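Local coordinates for protein pilin (Streptococcus pyogenes serotype M1, PDB 3GLD) that builds the shaft of the streptococcal pilus as its major subunit, which the bacterium needs for adhesion to host cells, aggregation and biofilm formation, at residues 21-35 and 149-161. The protein carries 2 engineered substitutions. Residues are numbered along the deposited sequence; the frame is centred on the assembly and turned at random.
Sequences VTKNLDLVNSNALIP and VPIQFKNSLDSTT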
loop_
_atom_site.group_PDB
_atom_site.type_symbol
_atom_site.label_atom_id
_atom_site.label_comp_id
_atom_site.label_asym_id
_atom_site.label_seq_id
_atom_site.Cartn_x
_atom_site.Cartn_y
_atom_site.Cartn_z
ATOM N N VAL A 21 -10.841 -15.780 -2.112
ATOM C CA VAL A 21 -10.189 -14.885 -1.153
ATOM C C VAL A 21 -10.312 -13.453 -1.671
ATOM O O VAL A 21 -10.011 -13.190 -2.831
ATOM C CB VAL A 21 -8.702 -15.231 -0.965
ATOM C CG1 VAL A 21 -8.019 -14.203 -0.047
ATOM C CG2 VAL A 21 -8.551 -16.620 -0.392
ATOM N N THR A 22 -10.764 -12.539 -0.820
ATOM C CA THR A 22 -10.883 -11.135 -1.222
ATOM C C THR A 22 -9.798 -10.333 -0.522
ATOM O O THR A 22 -9.603 -10.447 0.692
ATOM C CB THR A 22 -12.266 -10.531 -0.888
ATOM O OG1 THR A 22 -13.282 -11.228 -1.617
ATOM C CG2 THR A 22 -12.328 -9.065 -1.275
ATOM N N LYS A 23 -9.073 -9.543 -1.304
ATOM C CA LYS A 23 -8.021 -8.689 -0.755
ATOM C C LYS A 23 -8.382 -7.232 -0.989
ATOM O O LYS A 23 -8.735 -6.841 -2.103
ATOM C CB LYS A 23 -6.662 -9.050 -1.379
ATOM C CG LYS A 23 -5.471 -8.181 -0.943
ATOM C CD LYS A 23 -5.317 -8.122 0.579
ATOM C CE LYS A 23 -4.018 -7.498 0.984
ATOM N NZ LYS A 23 -3.866 -6.090 0.492
ATOM N N ASN A 24 -8.323 -6.445 0.077
ATOM C CA ASN A 24 -8.521 -5.014 0.003
ATOM C C ASN A 24 -7.249 -4.303 0.477
ATOM O O ASN A 24 -6.508 -4.822 1.310
ATOM C CB ASN A 24 -9.717 -4.587 0.862
ATOM C CG ASN A 24 -11.070 -4.921 0.221
ATOM O OD1 ASN A 24 -11.902 -5.607 0.822
ATOM N ND2 ASN A 24 -11.302 -4.415 -0.983
ATOM N N LEU A 25 -6.981 -3.126 -0.076
ATOM C CA LEU A 25 -5.860 -2.324 0.398
ATOM C C LEU A 25 -6.400 -0.992 0.901
ATOM O O LEU A 25 -6.855 -0.155 0.125
ATOM C CB LEU A 25 -4.823 -2.143 -0.708
ATOM C CG LEU A 25 -3.484 -1.468 -0.416
ATOM C CD1 LEU A 25 -2.602 -2.327 0.479
ATOM C CD2 LEU A 25 -2.774 -1.185 -1.742
ATOM N N ASP A 26 -6.361 -0.820 2.211
ATOM C CA ASP A 26 -6.784 0.417 2.842
ATOM C C ASP A 26 -5.662 1.448 2.678
ATOM O O ASP A 26 -4.504 1.118 2.887
ATOM C CB ASP A 26 -7.048 0.172 4.331
ATOM C CG ASP A 26 -8.398 0.690 4.771
ATOM O OD1 ASP A 26 -9.423 0.290 4.173
ATOM O OD2 ASP A 26 -8.438 1.503 5.719
ATOM N N LEU A 27 -6.014 2.676 2.302
ATOM C CA LEU A 27 -5.033 3.749 2.111
ATOM C C LEU A 27 -5.103 4.808 3.215
ATOM O O LEU A 27 -6.154 5.424 3.435
ATOM C CB LEU A 27 -5.220 4.405 0.734
ATOM C CG LEU A 27 -5.521 3.504 -0.480
ATOM C CD1 LEU A 27 -5.896 4.346 -1.694
ATOM C CD2 LEU A 27 -4.329 2.603 -0.809
ATOM N N VAL A 28 -3.987 5.024 3.906
ATOM C CA VAL A 28 -3.905 6.126 4.885
ATOM C C VAL A 28 -4.165 7.483 4.213
ATOM O O VAL A 28 -4.909 8.329 4.741
ATOM C CB VAL A 28 -2.558 6.121 5.633
ATOM C CG1 VAL A 28 -2.459 7.316 6.609
ATOM C CG2 VAL A 28 -2.406 4.810 6.402
ATOM N N ASN A 29 -3.572 7.665 3.034
ATOM C CA ASN A 29 -3.818 8.835 2.203
ATOM C C ASN A 29 -4.582 8.401 0.947
ATOM O O ASN A 29 -4.042 7.655 0.145
ATOM C CB ASN A 29 -2.469 9.442 1.798
ATOM C CG ASN A 29 -2.602 10.669 0.897
ATOM O OD1 ASN A 29 -3.619 10.878 0.234
ATOM N ND2 ASN A 29 -1.547 11.502 0.882
ATOM N N SER A 30 -5.803 8.896 0.756
ATOM C CA SER A 30 -6.652 8.454 -0.364
ATOM C C SER A 30 -6.025 8.679 -1.742
ATOM O O SER A 30 -6.370 7.999 -2.721
ATOM C CB SER A 30 -8.028 9.121 -0.294
ATOM O OG SER A 30 -7.879 10.528 -0.224
ATOM N N ASN A 31 -5.084 9.610 -1.817
ATOM C CA ASN A 31 -4.394 9.906 -3.068
ATOM C C ASN A 31 -3.124 9.077 -3.251
ATOM O O ASN A 31 -2.331 9.345 -4.142
ATOM C CB ASN A 31 -4.040 11.394 -3.129
ATOM C CG ASN A 31 -5.264 12.285 -3.234
ATOM O OD1 ASN A 31 -6.132 12.071 -4.082
ATOM N ND2 ASN A 31 -5.330 13.304 -2.376
ATOM N N ALA A 32 -2.925 8.063 -2.408
ATOM C CA ALA A 32 -1.684 7.274 -2.469
ATOM C C ALA A 32 -1.479 6.633 -3.825
ATOM O O ALA A 32 -2.442 6.192 -4.456
ATOM C CB ALA A 32 -1.672 6.199 -1.381
ATOM N N LEU A 33 -0.222 6.588 -4.265
ATOM C CA LEU A 33 0.208 5.714 -5.352
ATOM C C LEU A 33 0.166 4.243 -4.907
ATOM O O LEU A 33 0.428 3.942 -3.729
ATOM C CB LEU A 33 1.620 6.084 -5.823
ATOM C CG LEU A 33 1.801 7.363 -6.672
ATOM C CD1 LEU A 33 1.603 8.627 -5.838
ATOM C CD2 LEU A 33 3.181 7.357 -7.300
ATOM N N ILE A 34 -0.196 3.349 -5.834
ATOM C CA ILE A 34 -0.371 1.919 -5.519
ATOM C C ILE A 34 0.877 1.194 -6.018
ATOM O O ILE A 34 1.195 1.252 -7.199
ATOM C CB ILE A 34 -1.673 1.316 -6.188
ATOM C CG1 ILE A 34 -2.936 2.095 -5.772
ATOM C CG2 ILE A 34 -1.821 -0.185 -5.917
ATOM C CD1 ILE A 34 -3.189 2.183 -4.248
ATOM N N PRO A 35 1.594 0.510 -5.115
ATOM C CA PRO A 35 2.838 -0.173 -5.500
ATOM C C PRO A 35 2.613 -1.390 -6.422
ATOM O O PRO A 35 1.580 -2.045 -6.321
ATOM C CB PRO A 35 3.427 -0.614 -4.147
ATOM C CG PRO A 35 2.231 -0.714 -3.239
ATOM C CD PRO A 35 1.278 0.340 -3.688
ATOM N N VAL A 149 -17.936 -15.824 7.893
ATOM C CA VAL A 149 -17.688 -14.664 7.036
ATOM C C VAL A 149 -16.872 -15.057 5.811
ATOM O O VAL A 149 -16.210 -16.097 5.828
ATOM C CB VAL A 149 -16.940 -13.516 7.794
ATOM C CG1 VAL A 149 -17.882 -12.765 8.736
ATOM C CG2 VAL A 149 -15.694 -14.029 8.537
ATOM N N PRO A 150 -16.925 -14.230 4.738
ATOM C CA PRO A 150 -16.039 -14.414 3.592
ATOM C C PRO A 150 -14.584 -14.302 4.002
ATOM O O PRO A 150 -14.263 -13.626 4.982
ATOM C CB PRO A 150 -16.399 -13.235 2.679
ATOM C CG PRO A 150 -17.824 -12.971 2.993
ATOM C CD PRO A 150 -17.910 -13.161 4.487
ATOM N N ILE A 151 -13.714 -14.980 3.267
ATOM C CA ILE A 151 -12.284 -14.869 3.491
ATOM C C ILE A 151 -11.850 -13.539 2.862
ATOM O O ILE A 151 -11.831 -13.377 1.634
ATOM C CB ILE A 151 -11.500 -16.073 2.892
ATOM C CG1 ILE A 151 -12.130 -17.425 3.291
ATOM C CG2 ILE A 151 -10.021 -16.010 3.278
ATOM C CD1 ILE A 151 -12.404 -17.609 4.792
ATOM N N GLN A 152 -11.548 -12.585 3.727
ATOM C CA GLN A 152 -11.155 -11.242 3.326
ATOM C C GLN A 152 -9.922 -10.849 4.121
ATOM O O GLN A 152 -9.818 -11.148 5.319
ATOM C CB GLN A 152 -12.298 -10.253 3.573
ATOM C CG GLN A 152 -13.260 -10.128 2.396
ATOM C CD GLN A 152 -14.659 -9.663 2.776
ATOM O OE1 GLN A 152 -14.887 -9.129 3.868
ATOM N NE2 GLN A 152 -15.614 -9.880 1.867
ATOM N N PHE A 153 -8.983 -10.208 3.429
ATOM C CA PHE A 153 -7.786 -9.655 4.048
ATOM C C PHE A 153 -7.649 -8.161 3.686
ATOM O O PHE A 153 -7.886 -7.765 2.538
ATOM C CB PHE A 153 -6.554 -10.433 3.593
ATOM C CG PHE A 153 -6.445 -11.813 4.191
ATOM C CD1 PHE A 153 -5.942 -11.997 5.475
ATOM C CD2 PHE A 153 -6.823 -12.938 3.454
ATOM C CE1 PHE A 153 -5.828 -13.281 6.038
ATOM C CE2 PHE A 153 -6.704 -14.216 3.996
ATOM C CZ PHE A 153 -6.206 -14.387 5.293
ATOM N N LYS A 154 -7.268 -7.336 4.661
ATOM C CA LYS A 154 -7.169 -5.888 4.440
ATOM C C LYS A 154 -5.822 -5.389 4.950
ATOM O O LYS A 154 -5.654 -5.189 6.146
ATOM C CB LYS A 154 -8.321 -5.148 5.137
ATOM C CG LYS A 154 -8.402 -3.639 4.803
ATOM C CD LYS A 154 -9.758 -2.991 5.148
ATOM C CE LYS A 154 -9.908 -2.748 6.648
ATOM N NZ LYS A 154 -11.019 -1.791 6.967
ATOM N N ASN A 155 -4.850 -5.256 4.050
ATOM C CA ASN A 155 -3.595 -4.601 4.387
ATOM C C ASN A 155 -3.757 -3.079 4.330
ATOM O O ASN A 155 -4.680 -2.572 3.671
ATOM C CB ASN A 155 -2.473 -5.047 3.454
ATOM C CG ASN A 155 -2.085 -6.501 3.651
ATOM O OD1 ASN A 155 -2.443 -7.150 4.654
ATOM N ND2 ASN A 155 -1.342 -7.029 2.686
ATOM N N SER A 156 -2.883 -2.357 5.033
ATOM C CA SER A 156 -2.914 -0.876 5.019
ATOM C C SER A 156 -1.669 -0.319 4.342
ATOM O O SER A 156 -0.545 -0.697 4.670
ATOM C CB SER A 156 -3.063 -0.281 6.429
ATOM O OG SER A 156 -3.332 1.124 6.343
ATOM N N LEU A 157 -1.882 0.542 3.356
ATOM C CA LEU A 157 -0.774 1.207 2.679
ATOM C C LEU A 157 -0.602 2.602 3.276
ATOM O O LEU A 157 -1.486 3.461 3.172
ATOM C CB LEU A 157 -1.039 1.308 1.176
ATOM C CG LEU A 157 0.005 2.072 0.365
ATOM C CD1 LEU A 157 1.341 1.336 0.305
ATOM C CD2 LEU A 157 -0.559 2.332 -1.043
ATOM N N ASP A 158 0.534 2.808 3.919
ATOM C CA ASP A 158 0.885 4.137 4.444
ATOM C C ASP A 158 1.743 4.871 3.391
ATOM O O ASP A 158 2.308 4.253 2.489
ATOM C CB ASP A 158 1.605 4.014 5.803
ATOM C CG ASP A 158 1.634 5.344 6.599
ATOM O OD1 ASP A 158 1.094 6.377 6.135
ATOM O OD2 ASP A 158 2.200 5.343 7.703
ATOM N N SER A 159 1.804 6.190 3.489
ATOM C CA SER A 159 2.686 6.977 2.628
ATOM C C SER A 159 3.097 8.184 3.444
ATOM O O SER A 159 2.728 8.290 4.596
ATOM C CB SER A 159 2.002 7.343 1.318
ATOM O OG SER A 159 0.776 7.984 1.560
ATOM N N THR A 160 3.904 9.071 2.886
ATOM C CA THR A 160 4.461 10.136 3.708
ATOM C C THR A 160 4.416 11.502 3.002
ATOM O O THR A 160 3.788 11.642 1.950
ATOM C CB THR A 160 5.884 9.756 4.189
ATOM O OG1 THR A 160 6.333 10.688 5.180
ATOM C CG2 THR A 160 6.881 9.677 3.010
ATOM N N THR A 161 5.018 12.524 3.615
ATOM C CA THR A 161 5.117 13.835 2.977
ATOM C C THR A 161 6.546 14.302 3.029
ATOM O O THR A 161 7.292 13.918 3.951
ATOM C CB THR A 161 4.255 14.902 3.669
ATOM O OG1 THR A 161 4.697 15.045 5.029
ATOM C CG2 THR A 161 2.764 14.513 3.635
HETATM O O HOH W 1 -14.146 -13.169 -0.185
HETATM O O HOH W 2 -1.420 6.133 2.197
HETATM O O HOH W 3 0.882 10.683 2.397
#
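L157 is the apolar centre of this contact. Its CD2 lies 3.8 Å from CD2 of L27 and also touches A32 CB and P35 CD. CG sits anti to the backbone N (chi1 176°), which carries the branched end toward the 32-35 loop. L25 CD1 packs on L157 CB. Farther along the same face, V21 CG1 meets the edge of the F153 ring, in its plane, at CD2 (3.9 Å). The F153 ring also meets F41 and Y120. Strands 21-27 and 151-157 run parallel, the first and last strands of the N-terminal Ig-like domain. N24 N donates to F153 O (2.8 Å), and L157 N to D26 O. This strand pair carries the K23-N155 isopeptide site. Here the link is open: K23 NZ stands 3.6 Å from N155 CG. The engineered A104, near F153, replaces the residue that autocatalyses the link. K23 NZ donates to N24 O from above the carbonyl plane (3.0 Å), while N155 OD1 accepts from D116 N. On the opposite face T22 CB rests on Q152 CG. D26 OD1 and K154 NZ form a long salt bridge (3.8 Å). One water joins N29 N, L157 O and S159 OG.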